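Local atomic coordinates of probable porin (Pseudomonas aeruginosa, PDB entry 2Y0H), a protein that probably acts as an outer-membrane porin of the OprD family, letting small solutes diffuse through its beta barrel. Residues Y195-L200 and R205-G210; M112-L115 and F119-D122. All blocks are in the same frame, centred on the assembly; numbering follows the deposited sequence.

Contact 1 of 2, residues Y195-L200 and R205-G210; sequences YYYGQL and RQHYLG. With C8E ((hydroxyethyloxy)tri(ethyloxy)octane), chain E; C8E ((hydroxyethyloxy)tri(ethyloxy)octane), chain H.
The H207 imidazole has Y197 CD1 over one face and Y195 OH at its edge, near the ring plane. The Y197 and H207 rings are inclined at 46° with centroids 5.0 Å apart, which is neither a stack nor an edge-to-face pair. Y195 and H207 meet rim to rim, joined by a hydrogen bond between Y195 OH and H207 ND1 (2.5 Å) whose proton could sit on either atom. Both tyrosines hold CG anti to the backbone N (chi1 167° for Y195, 176° for Y197), which sets each ring beside its own carbonyl carbon and brings its far end toward H207 and R205 on the partner strand. Detergent covers each ring: C6 of one C8E lies 3.4 Å from Y195 CZ, and C4 of the second sits over the centre of the Y197 face. Y197 OH rests against R205 CG at 3.2 Å, whereas the arginine's NE turns to a salt bridge with D235.

Beneath, the strands pair antiparallel in a hairpin of the porin barrel. Y196 and Y208 exchange backbone hydrogen bonds (Y208 N to Y196 O, 2.7 Å), and G198 and Q206 do likewise (G198 N to Q206 O, 2.8 Å). Y196 and Y208 point to the inner face.

Alkyl chains laid over tyrosine rings are consistent with a membrane-facing surface, on which the Y195–H207 bond pairs two polar side-chain atoms close to the octyl tails of the detergent.

Contact 2 of 2, residues M112-L115 and F119-D122; sequences MPQL and FRDD
R120 N donates to P113 O at 2.9 Å with a nearly straight N-H...O angle of 172°, although the position of that oxygen is less certain in the model. From the same backbone site the arginine side chain folds back over the 112-115 segment: its CG lies between the backbone N and the carbonyl carbon (chi1 84°), and further bends at chi2 and chi3 turn the guanidinium alongside Q114. There Q114 CG touches R120 NE at 3.2 Å. NE is buried with no polar partner in the model. At the other end, M112 SD packs against R120 NH1 at 3.7 Å.

Q114 and F119 form a non-hydrogen-bonded antiparallel pair in a tiny two-stranded hairpin. It belongs to the long connection between barrel strands 104-108 and 129-137, which runs inward, the centre of this contact lying about 5 Å from the centre of the chain, consistent with the constricting loop L3 of OprD-type porins.

F119 presents one face to Q114, whose CB makes a CH-pi contact 4.0 Å from the ring centroid. The Q114 side-chain amide stands almost perpendicular to that ring, and its NE2 reaches F119 CZ at 3.3 Å. Farther along, D122 forms a salt bridge with R13, while its link to R120, NH2 to OD2, is long at 4.0 Å.

How the contacts relate
The two contacts meet where barrel wall and inward loop touch: Y196 OH of contact 1 packs against L115 CD2 of contact 2 at 3.7 Å. Y196 and Y208 also bear on P116, which lies in the turn between the segments of contact 2. The centres of the two contacts are about 15 Å apart, and contact 1 is about 16 Å from the centre of the chain against about 5 Å for contact 2, in keeping with a place in the wall and one within the barrel. Detergent lies directly on the outer rings of contact 1, whereas the M112 side chain of contact 2 is about 11 Å from a bound C8E, a difference consistent with those positions.

Contact 1 of 2, residues Y195-L200 and R205-G210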
ATOM      1  N   TYR A 195       4.008  -2.610 -16.709  1.00 30.74           N
ATOM      2  CA  TYR A 195       3.848  -1.213 -17.066  1.00 30.38           C
ATOM      3  C   TYR A 195       2.458  -0.760 -16.642  1.00 29.17           C
ATOM      4  O   TYR A 195       1.481  -1.454 -16.894  1.00 31.09           O
ATOM      5  CB  TYR A 195       4.052  -0.982 -18.567  1.00 32.33           C
ATOM      6  CG  TYR A 195       3.586   0.390 -19.000  1.00 33.70           C
ATOM      7  CD1 TYR A 195       2.261   0.616 -19.363  1.00 36.35           C
ATOM      8  CD2 TYR A 195       4.459   1.468 -19.004  1.00 37.05           C
ATOM      9  CE1 TYR A 195       1.827   1.885 -19.742  1.00 36.61           C
ATOM     10  CE2 TYR A 195       4.039   2.736 -19.381  1.00 37.82           C
ATOM     11  CZ  TYR A 195       2.730   2.939 -19.752  1.00 37.58           C
ATOM     12  OH  TYR A 195       2.332   4.204 -20.124  1.00 39.76           O
ATOM     13  N   TYR A 196       2.380   0.394 -15.987  1.00 27.20           N
ATOM     14  CA  TYR A 196       1.097   0.980 -15.611  1.00 26.98           C
ATOM     15  C   TYR A 196       1.038   2.464 -15.941  1.00 29.77           C
ATOM     16  O   TYR A 196       2.059   3.155 -15.914  1.00 28.65           O
ATOM     17  CB  TYR A 196       0.794   0.767 -14.115  1.00 24.93           C
ATOM     18  CG  TYR A 196       0.119  -0.551 -13.809  1.00 25.83           C
ATOM     19  CD1 TYR A 196       0.862  -1.707 -13.608  1.00 29.16           C
ATOM     20  CD2 TYR A 196      -1.261  -0.636 -13.706  1.00 28.10           C
ATOM     21  CE1 TYR A 196       0.240  -2.923 -13.325  1.00 31.17           C
ATOM     22  CE2 TYR A 196      -1.894  -1.844 -13.429  1.00 31.01           C
ATOM     23  CZ  TYR A 196      -1.143  -2.982 -13.244  1.00 33.17           C
ATOM     24  OH  TYR A 196      -1.778  -4.174 -12.957  1.00 42.43           O
ATOM     25  N   TYR A 197      -0.171   2.938 -16.243  1.00 25.81           N
ATOM     26  CA  TYR A 197      -0.430   4.344 -16.510  1.00 27.33           C
ATOM     27  C   TYR A 197      -1.546   4.806 -15.575  1.00 24.46           C
ATOM     28  O   TYR A 197      -2.606   4.186 -15.514  1.00 29.10           O
ATOM     29  CB  TYR A 197      -0.832   4.537 -17.984  1.00 28.45           C
ATOM     30  CG  TYR A 197      -1.227   5.952 -18.363  1.00 29.60           C
ATOM     31  CD1 TYR A 197      -0.284   6.970 -18.406  1.00 28.80           C
ATOM     32  CD2 TYR A 197      -2.547   6.269 -18.674  1.00 31.20           C
ATOM     33  CE1 TYR A 197      -0.640   8.269 -18.756  1.00 30.48           C
ATOM     34  CE2 TYR A 197      -2.918   7.573 -19.030  1.00 29.71           C
ATOM     35  CZ  TYR A 197      -1.957   8.565 -19.065  1.00 33.17           C
ATOM     36  OH  TYR A 197      -2.301   9.856 -19.413  1.00 32.28           O
ATOM     37  N   GLY A 198      -1.295   5.877 -14.830  1.00 23.07           N
ATOM     38  CA  GLY A 198      -2.310   6.472 -13.974  1.00 23.00           C
ATOM     39  C   GLY A 198      -2.590   7.902 -14.414  1.00 26.19           C
ATOM     40  O   GLY A 198      -1.667   8.670 -14.673  1.00 28.15           O
ATOM     41  N   GLN A 199      -3.859   8.265 -14.523  1.00 25.66           N
ATOM     42  CA  GLN A 199      -4.206   9.626 -14.916  1.00 27.92           C
ATOM     43  C   GLN A 199      -5.312  10.186 -14.053  1.00 23.11           C
ATOM     44  O   GLN A 199      -6.453   9.758 -14.164  1.00 23.67           O
ATOM     45  CB  GLN A 199      -4.672   9.669 -16.370  1.00 26.69           C
ATOM     46  CG  GLN A 199      -5.240  11.027 -16.786  1.00 26.14           C
ATOM     47  CD  GLN A 199      -6.001  10.945 -18.108  1.00 34.22           C
ATOM     48  OE1 GLN A 199      -6.851  10.071 -18.286  1.00 30.68           O
ATOM     49  NE2 GLN A 199      -5.675  11.837 -19.047  1.00 31.39           N
ATOM     50  N   LEU A 200      -4.981  11.147 -13.199  1.00 25.56           N
ATOM     51  CA  LEU A 200      -6.003  11.863 -12.453  1.00 23.30           C
ATOM     52  C   LEU A 200      -6.385  13.006 -13.368  1.00 23.09           C
ATOM     53  O   LEU A 200      -5.633  13.975 -13.490  1.00 24.00           O
ATOM     54  CB  LEU A 200      -5.450  12.422 -11.144  1.00 23.47           C
ATOM     55  CG  LEU A 200      -6.370  12.397  -9.920  1.00 26.78           C
ATOM     56  CD1 LEU A 200      -5.964  13.433  -8.862  1.00 26.72           C
ATOM     57  CD2 LEU A 200      -7.820  12.513 -10.291  1.00 25.58           C
ATOM     58  N   ARG A 205      -0.545  12.838 -14.672  1.00 23.52           N
ATOM     59  CA  ARG A 205      -0.350  11.586 -15.413  1.00 28.08           C
ATOM     60  C   ARG A 205       0.881  10.910 -14.830  1.00 24.22           C
ATOM     61  O   ARG A 205       1.848  11.579 -14.502  1.00 23.90           O
ATOM     62  CB  ARG A 205       0.026  11.877 -16.873  1.00 28.81           C
ATOM     63  CG  ARG A 205      -1.064  12.274 -17.783  1.00 37.54           C
ATOM     64  CD  ARG A 205      -0.484  12.600 -19.171  1.00 34.88           C
ATOM     65  NE  ARG A 205      -1.531  13.192 -19.992  1.00 41.28           N
ATOM     66  CZ  ARG A 205      -1.850  12.800 -21.221  1.00 44.27           C
ATOM     67  NH1 ARG A 205      -1.187  11.810 -21.809  1.00 41.61           N
ATOM     68  NH2 ARG A 205      -2.841  13.404 -21.859  1.00 42.61           N
ATOM     69  N   GLN A 206       0.881   9.587 -14.778  1.00 24.15           N
ATOM     70  CA  GLN A 206       2.003   8.870 -14.203  1.00 26.95           C
ATOM     71  C   GLN A 206       2.260   7.557 -14.939  1.00 26.81           C
ATOM     72  O   GLN A 206       1.354   6.731 -15.087  1.00 28.38           O
ATOM     73  CB  GLN A 206       1.711   8.596 -12.736  1.00 23.29           C
ATOM     74  CG  GLN A 206       2.831   7.945 -11.982  1.00 26.18           C
ATOM     75  CD  GLN A 206       2.583   7.977 -10.480  1.00 26.07           C
ATOM     76  OE1 GLN A 206       1.900   7.118  -9.945  1.00 25.08           O
ATOM     77  NE2 GLN A 206       3.139   8.977  -9.805  1.00 25.21           N
ATOM     78  N   HIS A 207       3.494   7.365 -15.388  1.00 26.06           N
ATOM     79  CA  HIS A 207       3.882   6.126 -16.054  1.00 29.18           C
ATOM     80  C   HIS A 207       4.735   5.333 -15.098  1.00 24.92           C
ATOM     81  O   HIS A 207       5.587   5.896 -14.425  1.00 27.38           O
ATOM     82  CB  HIS A 207       4.696   6.390 -17.333  1.00 28.53           C
ATOM     83  CG  HIS A 207       3.936   7.115 -18.400  1.00 32.74           C
ATOM     84  ND1 HIS A 207       3.243   6.461 -19.397  1.00 31.22           N
ATOM     85  CD2 HIS A 207       3.765   8.439 -18.627  1.00 26.84           C
ATOM     86  CE1 HIS A 207       2.676   7.351 -20.190  1.00 34.07           C
ATOM     87  NE2 HIS A 207       2.970   8.558 -19.738  1.00 36.56           N
ATOM     88  N   TYR A 208       4.518   4.025 -15.058  1.00 25.14           N
ATOM     89  CA  TYR A 208       5.264   3.148 -14.175  1.00 27.36           C
ATOM     90  C   TYR A 208       5.870   2.019 -14.967  1.00 28.34           C
ATOM     91  O   TYR A 208       5.196   1.399 -15.794  1.00 26.80           O
ATOM     92  CB  TYR A 208       4.351   2.548 -13.104  1.00 24.63           C
ATOM     93  CG  TYR A 208       4.957   1.372 -12.366  1.00 28.92           C
ATOM     94  CD1 TYR A 208       5.884   1.573 -11.343  1.00 26.79           C
ATOM     95  CD2 TYR A 208       4.600   0.060 -12.674  1.00 27.55           C
ATOM     96  CE1 TYR A 208       6.444   0.514 -10.656  1.00 24.77           C
ATOM     97  CE2 TYR A 208       5.165  -1.020 -11.971  1.00 29.62           C
ATOM     98  CZ  TYR A 208       6.091  -0.776 -10.970  1.00 27.36           C
ATOM     99  OH  TYR A 208       6.667  -1.806 -10.258  1.00 26.13           O
ATOM    100  N   LEU A 209       7.140   1.746 -14.686  1.00 27.52           N
ATOM    101  CA  LEU A 209       7.813   0.585 -15.240  1.00 30.68           C
ATOM    102  C   LEU A 209       8.480  -0.200 -14.115  1.00 31.21           C
ATOM    103  O   LEU A 209       9.248   0.352 -13.328  1.00 30.43           O
ATOM    104  CB  LEU A 209       8.854   1.002 -16.278  1.00 29.84           C
ATOM    105  CG  LEU A 209       9.289  -0.169 -17.151  1.00 41.48           C
ATOM    106  CD1 LEU A 209       8.093  -0.592 -17.977  1.00 42.63           C
ATOM    107  CD2 LEU A 209      10.474   0.201 -18.059  1.00 47.43           C
ATOM    108  N   GLY A 210       8.176  -1.487 -14.038  1.00 29.33           N
ATOM    109  CA  GLY A 210       8.755  -2.336 -13.022  1.00 30.60           C
ATOM    110  C   GLY A 210       9.373  -3.583 -13.618  1.00 33.04           C
ATOM    111  O   GLY A 210       8.828  -4.186 -14.540  1.00 32.87           O
TER
HETATM  112  C1  C8E E1393       1.675  -2.015 -23.046  1.00 61.21           C
HETATM  113  C2  C8E E1393       3.135  -2.457 -22.941  1.00 59.24           C
HETATM  114  C3  C8E E1393       4.123  -1.305 -23.119  1.00 56.51           C
HETATM  115  C4  C8E E1393       3.567   0.036 -22.646  1.00 52.17           C
HETATM  116  C5  C8E E1393       4.030   1.164 -23.564  1.00 50.33           C
HETATM  117  C6  C8E E1393       3.957   2.529 -22.876  1.00 51.19           C
HETATM  118  C7  C8E E1393       4.406   3.669 -23.798  1.00 50.04           C
HETATM  119  C8  C8E E1393       3.984   5.025 -23.237  1.00 48.84           C
HETATM  120  O9  C8E E1393       4.841   6.055 -23.691  1.00 56.54           O
HETATM  121  C10 C8E E1393       4.140   7.172 -24.202  1.00 52.19           C
HETATM  122  C1  C8E H1396      -1.257   2.672 -22.175  1.00 46.46           C
HETATM  123  C2  C8E H1396      -0.643   4.040 -21.883  1.00 46.61           C
HETATM  124  C3  C8E H1396      -0.844   5.030 -23.028  1.00 45.69           C
HETATM  125  C4  C8E H1396      -1.028   6.457 -22.517  1.00 44.75           C
HETATM  126  C5  C8E H1396      -0.109   7.450 -23.221  1.00 43.53           C

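Contact 2 of 2, residues M112-L115 and F119-D122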
ATOM      1  N   MET A 112     -10.777  -2.046  -3.481  1.00 27.14           N
ATOM      2  CA  MET A 112      -9.503  -1.846  -2.804  1.00 31.42           C
ATOM      3  C   MET A 112      -8.378  -2.198  -3.756  1.00 28.32           C
ATOM      4  O   MET A 112      -7.830  -3.285  -3.678  1.00 30.08           O
ATOM      5  CB  MET A 112      -9.411  -2.730  -1.561  1.00 28.92           C
ATOM      6  CG  MET A 112     -10.352  -2.311  -0.474  1.00 30.39           C
ATOM      7  SD  MET A 112     -10.277  -3.457   0.897  1.00 48.38           S
ATOM      8  CE  MET A 112     -11.888  -3.217   1.620  1.00 35.27           C
ATOM      9  N   PRO A 113      -8.048  -1.281  -4.679  1.00 30.89           N
ATOM     10  CA  PRO A 113      -6.959  -1.514  -5.635  1.00 29.99           C
ATOM     11  C   PRO A 113      -5.615  -1.657  -4.926  1.00 28.79           C
ATOM     12  O   PRO A 113      -5.349  -0.936  -3.967  1.00 28.41           O
ATOM     13  CB  PRO A 113      -6.924  -0.224  -6.475  1.00 32.00           C
ATOM     14  CG  PRO A 113      -8.120   0.557  -6.092  1.00 33.22           C
ATOM     15  CD  PRO A 113      -8.595   0.084  -4.766  1.00 27.24           C
ATOM     16  N   GLN A 114      -4.774  -2.556  -5.418  1.00 28.88           N
ATOM     17  CA  GLN A 114      -3.412  -2.692  -4.923  1.00 30.95           C
ATOM     18  C   GLN A 114      -2.479  -2.681  -6.123  1.00 30.99           C
ATOM     19  O   GLN A 114      -1.882  -3.701  -6.460  1.00 32.79           O
ATOM     20  CB  GLN A 114      -3.251  -3.991  -4.131  1.00 29.80           C
ATOM     21  CG  GLN A 114      -4.103  -4.035  -2.871  1.00 35.73           C
ATOM     22  CD  GLN A 114      -3.773  -5.232  -1.995  1.00 39.24           C
ATOM     23  OE1 GLN A 114      -4.654  -5.998  -1.628  1.00 42.52           O
ATOM     24  NE2 GLN A 114      -2.495  -5.395  -1.661  1.00 40.27           N
ATOM     25  N   LEU A 115      -2.375  -1.520  -6.766  1.00 29.28           N
ATOM     26  CA  LEU A 115      -1.669  -1.378  -8.031  1.00 25.86           C
ATOM     27  C   LEU A 115      -0.560  -0.346  -7.905  1.00 27.71           C
ATOM     28  O   LEU A 115      -0.609   0.527  -7.037  1.00 24.20           O
ATOM     29  CB  LEU A 115      -2.651  -0.953  -9.119  1.00 29.42           C
ATOM     30  CG  LEU A 115      -3.854  -1.885  -9.271  1.00 31.84           C
ATOM     31  CD1 LEU A 115      -4.924  -1.249 -10.154  1.00 31.82           C
ATOM     32  CD2 LEU A 115      -3.407  -3.241  -9.814  1.00 28.38           C
ATOM     33  N   PHE A 119      -2.287   2.207  -4.736  1.00 28.37           N
ATOM     34  CA  PHE A 119      -2.159   1.120  -3.785  1.00 28.53           C
ATOM     35  C   PHE A 119      -2.827   1.568  -2.490  1.00 30.27           C
ATOM     36  O   PHE A 119      -2.251   2.346  -1.725  1.00 23.89           O
ATOM     37  CB  PHE A 119      -0.686   0.782  -3.550  1.00 27.28           C
ATOM     38  CG  PHE A 119      -0.465  -0.606  -3.018  1.00 32.45           C
ATOM     39  CD1 PHE A 119      -0.673  -0.888  -1.681  1.00 34.46           C
ATOM     40  CD2 PHE A 119      -0.073  -1.632  -3.864  1.00 31.13           C
ATOM     41  CE1 PHE A 119      -0.484  -2.171  -1.188  1.00 37.31           C
ATOM     42  CE2 PHE A 119       0.120  -2.913  -3.381  1.00 33.25           C
ATOM     43  CZ  PHE A 119      -0.083  -3.183  -2.040  1.00 36.59           C
ATOM     44  N   ARG A 120      -4.058   1.100  -2.281  1.00 30.08           N
ATOM     45  CA  ARG A 120      -4.896   1.588  -1.193  1.00 30.43           C
ATOM     46  C   ARG A 120      -4.243   1.322   0.162  1.00 28.44           C
ATOM     47  O   ARG A 120      -3.640   0.278   0.391  1.00 31.28           O
ATOM     48  CB  ARG A 120      -6.313   0.984  -1.265  1.00 32.78           C
ATOM     49  CG  ARG A 120      -6.436  -0.392  -0.620  1.00 32.54           C
ATOM     50  CD  ARG A 120      -5.421  -1.356  -1.229  1.00 38.52           C
ATOM     51  NE  ARG A 120      -4.821  -2.267  -0.246  1.00 45.10           N
ATOM     52  CZ  ARG A 120      -5.479  -2.775   0.786  1.00 38.91           C
ATOM     53  NH1 ARG A 120      -6.748  -2.462   0.972  1.00 41.21           N
ATOM     54  NH2 ARG A 120      -4.878  -3.600   1.623  1.00 44.56           N
ATOM     55  N   ASP A 121      -4.335   2.309   1.039  1.00 29.73           N
ATOM     56  CA  ASP A 121      -3.754   2.239   2.365  1.00 31.02           C
ATOM     57  C   ASP A 121      -4.440   1.189   3.234  1.00 33.40           C
ATOM     58  O   ASP A 121      -5.669   1.086   3.236  1.00 29.80           O
ATOM     59  CB  ASP A 121      -3.873   3.606   3.034  1.00 33.85           C
ATOM     60  CG  ASP A 121      -3.456   3.579   4.485  1.00 36.34           C
ATOM     61  OD1 ASP A 121      -2.429   2.946   4.796  1.00 34.17           O
ATOM     62  OD2 ASP A 121      -4.156   4.196   5.308  1.00 38.91           O
ATOM     63  N   ASP A 122      -3.644   0.410   3.970  1.00 34.00           N
ATOM     64  CA  ASP A 122      -4.182  -0.490   4.993  1.00 36.07           C
ATOM     65  C   ASP A 122      -3.256  -0.661   6.191  1.00 34.52           C
ATOM     66  O   ASP A 122      -3.272  -1.702   6.840  1.00 34.83           O
ATOM     67  CB  ASP A 122      -4.514  -1.881   4.434  1.00 36.56           C
ATOM     68  CG  ASP A 122      -5.285  -2.744   5.449  1.00 38.08           C
ATOM     69  OD1 ASP A 122      -6.176  -2.200   6.137  1.00 33.21           O
ATOM     70  OD2 ASP A 122      -5.009  -3.958   5.557  1.00 42.12           O
TER